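Local structure of cadherin-related family member 2 (Homo sapiens, 5CZR) at residues Pro38-Met43 / Ser79-Tyr84; Phe105-Phe110 / Phe125-Val130. The protein forms calcium-dependent heterophilic adhesion complexes with CDHR5 on adjacent microvilli and so controls microvillar packing at the apical surface of epithelial cells. One frame throughout, in Å; residues are numbered along the deposited sequence.

Interaction 1. Residues Pro38-Met43 / Ser79-Tyr84; sequences PLTYGM and SVSDPY. With CA (calcium ion), chain E.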
loop_
_atom_site.group_PDB
_atom_site.type_symbol
_atom_site.label_atom_id
_atom_site.label_comp_id
_atom_site.label_asym_id
_atom_site.label_seq_id
_atom_site.Cartn_x
_atom_site.Cartn_y
_atom_site.Cartn_z
ATOM N N PRO A 38 10.842 35.110 24.295
ATOM C CA PRO A 38 10.140 33.844 24.358
ATOM C C PRO A 38 9.151 33.764 23.209
ATOM O O PRO A 38 8.495 34.760 22.906
ATOM C CB PRO A 38 9.395 33.919 25.681
ATOM C CG PRO A 38 9.181 35.366 25.899
ATOM C CD PRO A 38 10.442 36.014 25.384
ATOM N N LEU A 39 9.080 32.585 22.576
ATOM C CA LEU A 39 8.311 32.371 21.334
ATOM C C LEU A 39 7.253 31.326 21.550
ATOM O O LEU A 39 7.489 30.331 22.255
ATOM C CB LEU A 39 9.231 31.887 20.214
ATOM C CG LEU A 39 10.417 32.818 19.902
ATOM C CD1 LEU A 39 11.213 32.291 18.717
ATOM C CD2 LEU A 39 9.925 34.242 19.637
ATOM N N THR A 40 6.067 31.559 20.980
ATOM C CA THR A 40 4.990 30.591 21.030
ATOM C C THR A 40 4.522 30.194 19.652
ATOM O O THR A 40 4.614 30.982 18.682
ATOM C CB THR A 40 3.823 31.065 21.880
ATOM O OG1 THR A 40 3.285 32.290 21.337
ATOM C CG2 THR A 40 4.279 31.289 23.332
ATOM N N TYR A 41 4.071 28.940 19.554
ATOM C CA TYR A 41 3.855 28.288 18.278
ATOM C C TYR A 41 2.451 27.772 18.145
ATOM O O TYR A 41 1.794 27.386 19.122
ATOM C CB TYR A 41 4.798 27.102 18.104
ATOM C CG TYR A 41 6.246 27.457 18.100
ATOM C CD1 TYR A 41 6.886 27.826 16.932
ATOM C CD2 TYR A 41 7.005 27.403 19.276
ATOM C CE1 TYR A 41 8.254 28.143 16.934
ATOM C CE2 TYR A 41 8.364 27.721 19.281
ATOM C CZ TYR A 41 8.976 28.086 18.111
ATOM O OH TYR A 41 10.310 28.372 18.095
ATOM N N GLY A 42 1.993 27.752 16.907
ATOM C CA GLY A 42 0.618 27.372 16.595
ATOM C C GLY A 42 0.506 26.905 15.158
ATOM O O GLY A 42 1.486 26.970 14.402
ATOM N N MET A 43 -0.669 26.370 14.823
ATOM C CA MET A 43 -0.982 25.975 13.481
ATOM C C MET A 43 -2.436 26.284 13.227
ATOM O O MET A 43 -3.267 26.146 14.118
ATOM C CB MET A 43 -0.695 24.488 13.322
ATOM C CG MET A 43 -0.674 23.974 11.916
ATOM S SD MET A 43 -0.331 22.190 11.844
ATOM C CE MET A 43 1.334 22.074 12.382
ATOM N N SER A 79 2.579 29.123 12.643
ATOM C CA SER A 79 2.674 30.417 13.297
ATOM C C SER A 79 3.742 30.408 14.414
ATOM O O SER A 79 3.826 29.457 15.191
ATOM C CB SER A 79 1.324 30.733 13.928
ATOM O OG SER A 79 1.351 31.973 14.583
ATOM N N VAL A 80 4.541 31.464 14.458
ATOM C CA VAL A 80 5.371 31.748 15.600
ATOM C C VAL A 80 5.145 33.201 16.042
ATOM O O VAL A 80 5.051 34.100 15.227
ATOM C CB VAL A 80 6.861 31.489 15.310
ATOM C CG1 VAL A 80 7.357 32.327 14.126
ATOM C CG2 VAL A 80 7.700 31.762 16.550
ATOM N N SER A 81 5.064 33.395 17.348
ATOM C CA SER A 81 4.760 34.688 17.920
ATOM C C SER A 81 5.783 35.023 18.987
ATOM O O SER A 81 6.053 34.186 19.861
ATOM C CB SER A 81 3.382 34.664 18.542
ATOM O OG SER A 81 2.408 34.473 17.549
ATOM N N ASP A 82 6.391 36.213 18.925
ATOM C CA ASP A 82 7.069 36.736 20.131
ATOM C C ASP A 82 5.964 37.466 20.938
ATOM O O ASP A 82 4.772 37.264 20.645
ATOM C CB ASP A 82 8.337 37.535 19.771
ATOM C CG ASP A 82 8.045 38.858 19.085
ATOM O OD1 ASP A 82 6.876 39.322 19.034
ATOM O OD2 ASP A 82 9.009 39.441 18.582
ATOM N N PRO A 83 6.319 38.221 21.989
ATOM C CA PRO A 83 5.258 38.905 22.766
ATOM C C PRO A 83 4.522 40.004 21.996
ATOM O O PRO A 83 3.394 40.332 22.358
ATOM C CB PRO A 83 6.017 39.508 23.940
ATOM C CG PRO A 83 7.246 38.668 24.080
ATOM C CD PRO A 83 7.618 38.291 22.676
ATOM N N TYR A 84 5.112 40.477 20.886
ATOM C CA TYR A 84 4.636 41.665 20.161
ATOM C C TYR A 84 4.023 41.422 18.784
ATOM O O TYR A 84 3.173 42.185 18.352
ATOM C CB TYR A 84 5.798 42.648 20.009
ATOM C CG TYR A 84 6.640 42.729 21.250
ATOM C CD1 TYR A 84 6.190 43.432 22.378
ATOM C CD2 TYR A 84 7.869 42.083 21.318
ATOM C CE1 TYR A 84 6.956 43.491 23.531
ATOM C CE2 TYR A 84 8.642 42.150 22.465
ATOM C CZ TYR A 84 8.165 42.834 23.564
ATOM O OH TYR A 84 8.928 42.874 24.692
HETATM CA CA CA E . 11.406 39.831 18.921
HETATM O O HOH W 1 3.983 34.812 22.209
HETATM O O HOH W 2 2.139 31.770 17.075
#
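Thr40 and Ser81 form a hydrogen-bonded antiparallel pair where strands 40-44 and 73-81 meet. Thr40 N gives a nearly straight bond to Ser81 O (2.9 Å), and Ser81 N returns one to Thr40 O. The bonds from Gly42 N to Ser79 O and from Ser79 N to Gly42 O, 3.0 Å each, are less well aligned; the second donor stands above the carbonyl plane. Between these pairs, Tyr41 and Val80 turn their side chains to the other face, side by side and pointing the same way. Tyr41 CB passes Ser79 O. CG lies anti to the carbonyl carbon (chi1 -62°), which sets the ring alongside Val80. CD1 meets Ser79 O and Val80 CB. CE1 touches Val80 CG2 at 3.7 Å, and CZ lies a little farther from it. OH, at the tip, makes a weak hydrogen bond to Ala31 N in the facing sheet. A leucine in place of Tyr41 would probably leave Val80 CG2 less covered and Ala31 N without this partner. Leu39 CD2 packs on Asp82 CB at 3.7 Å. On the Thr40 face, one water joins Thr40 O, Ser79 OG and Ser81 OG; Ser79 OG is also hydrogen-bonded to Gln86 NE2. A second water links Thr40 OG1 to Asp82 O. Asp82 OD2 binds calcium at 2.5 Å, with Asn2, Val3, Asp33, Asp35 and Asp37 completing the protein ligands. Asp82 OD1 accepts from Tyr84 N in an Asx turn and from Ile85 N. Backbone bonds thus fix the register, apolar groups face the sandwich interior, and the bonds to OD1 probably help hold OD2 toward the calcium at the N-terminal tip.

Interaction 2. Residues Phe105-Phe110 / Phe125-Val130; sequences FQNTAF and FSVLAV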
loop_
_atom_site.group_PDB
_atom_site.type_symbol
_atom_site.label_atom_id
_atom_site.label_comp_id
_atom_site.label_asym_id
_atom_site.label_seq_id
_atom_site.Cartn_x
_atom_site.Cartn_y
_atom_site.Cartn_z
ATOM N N PHE A 105 -7.930 -9.062 -5.921
ATOM C CA PHE A 105 -8.355 -9.660 -7.165
ATOM C C PHE A 105 -9.586 -8.950 -7.719
ATOM O O PHE A 105 -10.509 -8.643 -6.978
ATOM C CB PHE A 105 -8.621 -11.162 -6.990
ATOM C CG PHE A 105 -7.388 -11.989 -7.022
ATOM C CD1 PHE A 105 -6.822 -12.336 -8.227
ATOM C CD2 PHE A 105 -6.766 -12.386 -5.842
ATOM C CE1 PHE A 105 -5.642 -13.051 -8.280
ATOM C CE2 PHE A 105 -5.588 -13.117 -5.878
ATOM C CZ PHE A 105 -5.026 -13.462 -7.112
ATOM N N GLN A 106 -9.545 -8.647 -9.025
ATOM C CA GLN A 106 -10.592 -7.866 -9.677
ATOM C C GLN A 106 -11.764 -8.744 -10.117
ATOM O O GLN A 106 -12.913 -8.383 -9.931
ATOM C CB GLN A 106 -10.029 -7.101 -10.885
ATOM C CG GLN A 106 -8.919 -6.116 -10.547
ATOM C CD GLN A 106 -9.322 -5.086 -9.465
ATOM O OE1 GLN A 106 -9.973 -4.091 -9.772
ATOM N NE2 GLN A 106 -8.909 -5.317 -8.216
ATOM N N ASN A 107 -11.433 -9.891 -10.677
ATOM C CA ASN A 107 -12.372 -10.860 -11.251
ATOM C C ASN A 107 -13.621 -11.153 -10.408
ATOM O O ASN A 107 -13.518 -11.311 -9.192
ATOM C CB ASN A 107 -11.611 -12.183 -11.450
ATOM C CG ASN A 107 -10.214 -12.008 -12.105
ATOM O OD1 ASN A 107 -9.238 -11.501 -11.489
ATOM N ND2 ASN A 107 -10.110 -12.510 -13.350
ATOM N N THR A 108 -14.792 -11.242 -11.044
ATOM C CA THR A 108 -15.994 -11.771 -10.366
ATOM C C THR A 108 -15.914 -13.297 -10.409
ATOM O O THR A 108 -15.875 -13.983 -9.369
ATOM C CB THR A 108 -17.287 -11.301 -11.081
ATOM O OG1 THR A 108 -17.224 -9.893 -11.202
ATOM C CG2 THR A 108 -18.621 -11.661 -10.345
ATOM N N ALA A 109 -15.832 -13.817 -11.629
ATOM C CA ALA A 109 -15.966 -15.263 -11.859
ATOM C C ALA A 109 -14.619 -15.995 -11.797
ATOM O O ALA A 109 -13.606 -15.466 -12.286
ATOM C CB ALA A 109 -16.638 -15.514 -13.201
ATOM N N PHE A 110 -14.623 -17.195 -11.199
ATOM C CA PHE A 110 -13.436 -18.051 -11.139
ATOM C C PHE A 110 -13.734 -19.506 -11.470
ATOM O O PHE A 110 -13.435 -20.423 -10.710
ATOM C CB PHE A 110 -12.804 -17.995 -9.774
ATOM C CG PHE A 110 -12.318 -16.652 -9.395
ATOM C CD1 PHE A 110 -11.179 -16.124 -9.988
ATOM C CD2 PHE A 110 -12.995 -15.908 -8.415
ATOM C CE1 PHE A 110 -10.716 -14.883 -9.618
ATOM C CE2 PHE A 110 -12.533 -14.662 -8.034
ATOM C CZ PHE A 110 -11.390 -14.152 -8.632
ATOM N N PHE A 125 -6.845 -19.563 -18.321
ATOM C CA PHE A 125 -7.577 -18.564 -17.571
ATOM C C PHE A 125 -6.650 -17.398 -17.342
ATOM O O PHE A 125 -5.429 -17.550 -17.392
ATOM C CB PHE A 125 -8.052 -19.137 -16.198
ATOM C CG PHE A 125 -9.270 -18.468 -15.657
ATOM C CD1 PHE A 125 -10.508 -18.712 -16.216
ATOM C CD2 PHE A 125 -9.181 -17.566 -14.592
ATOM C CE1 PHE A 125 -11.651 -18.106 -15.708
ATOM C CE2 PHE A 125 -10.315 -16.949 -14.096
ATOM C CZ PHE A 125 -11.553 -17.226 -14.649
ATOM N N SER A 126 -7.234 -16.278 -16.968
ATOM C CA SER A 126 -6.494 -15.101 -16.660
ATOM C C SER A 126 -7.041 -14.421 -15.388
ATOM O O SER A 126 -8.231 -14.228 -15.262
ATOM C CB SER A 126 -6.620 -14.165 -17.863
ATOM O OG SER A 126 -6.157 -12.913 -17.468
ATOM N N VAL A 127 -6.156 -14.088 -14.455
ATOM C CA VAL A 127 -6.528 -13.354 -13.269
ATOM C C VAL A 127 -5.775 -12.043 -13.199
ATOM O O VAL A 127 -4.744 -11.876 -13.835
ATOM C CB VAL A 127 -6.292 -14.154 -11.959
ATOM C CG1 VAL A 127 -7.187 -15.374 -11.927
ATOM C CG2 VAL A 127 -4.824 -14.502 -11.776
ATOM N N LEU A 128 -6.326 -11.119 -12.428
ATOM C CA LEU A 128 -5.720 -9.828 -12.207
ATOM C C LEU A 128 -5.909 -9.412 -10.767
ATOM O O LEU A 128 -7.037 -9.338 -10.266
ATOM C CB LEU A 128 -6.374 -8.807 -13.113
ATOM C CG LEU A 128 -5.930 -7.361 -12.812
ATOM C CD1 LEU A 128 -4.458 -7.164 -13.176
ATOM C CD2 LEU A 128 -6.815 -6.376 -13.549
ATOM N N ALA A 129 -4.808 -9.048 -10.120
ATOM C CA ALA A 129 -4.880 -8.410 -8.805
ATOM C C ALA A 129 -4.171 -7.073 -8.826
ATOM O O ALA A 129 -3.131 -6.937 -9.419
ATOM C CB ALA A 129 -4.261 -9.309 -7.766
ATOM N N VAL A 130 -4.745 -6.092 -8.156
ATOM C CA VAL A 130 -4.191 -4.751 -8.090
ATOM C C VAL A 130 -3.891 -4.315 -6.646
ATOM O O VAL A 130 -4.651 -4.597 -5.719
ATOM C CB VAL A 130 -5.147 -3.753 -8.770
ATOM C CG1 VAL A 130 -4.573 -2.339 -8.714
ATOM C CG2 VAL A 130 -5.316 -4.167 -10.219
#
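Phe105 and Ala129 form an antiparallel non-hydrogen-bonded pair with their CA atoms 4.0 Å apart, and Gln106 N gives a nearly straight bond to Leu128 O (2.9 Å). Segment 105-110 then leaves the strand. Asn107 reaches back with its amide. OD1 accepts from Leu128 N at 3.1 Å, in the carbonyl plane and on a lone pair. ND2 makes a weak bond to Ser126 O. The amide thus pairs with the backbone much as a peptide would, at the break in strand 123-130. Its CG stands anti to the carbonyl carbon (chi1 -46°), which turns the amide toward that strand. Phe105 points into the domain. Ala129 CB sits over the centre of its ring, a CH-pi contact 4.0 Å from the centroid, while Val127 CG2 meets the ring edge near CE1. Ala187 and Val206 also touch this ring. Gln106 bends at chi2, and its CG rests on Leu128 CD2 at 3.7 Å; its NE2 is hydrogen-bonded to Val104 O. Phe110 CE1 approaches Val127 CG1, and Ala109 O meets the Phe125 ring at its edge, 3.6 Å from CZ. The segment carries the chain from the sheet holding strand 123-130 to the one holding strand 206-213 in the second cadherin domain. One backbone bond and one asparagine amide hold its start; beyond it Phe110 and Phe125 add looser apolar contacts, and Ala109 is poorly ordered.

Overall arrangement
Interaction 1 precedes interaction 2 along the chain, and the two share no sheet. Residues 38-43 and 79-84 belong to the first cadherin repeat, in the sheet of strands 13-17, 86-96, 73-81 and 40-44. Residues 105-110 and 125-130 belong to the second repeat. There strand 123-130 pairs with 104-105, and residues 106-110 lead on to strand 111-115 of the second sheet. The centres lie about 56 Å apart, on opposite sides of the chain's centre, and the nearest atoms are about 32 Å apart. Between the repeats lie the linker calcium sites, formed by residues such as Asp100 and Asp133. Interaction 1 includes a ligand of the tip calcium in the repeat required for binding CDHR5.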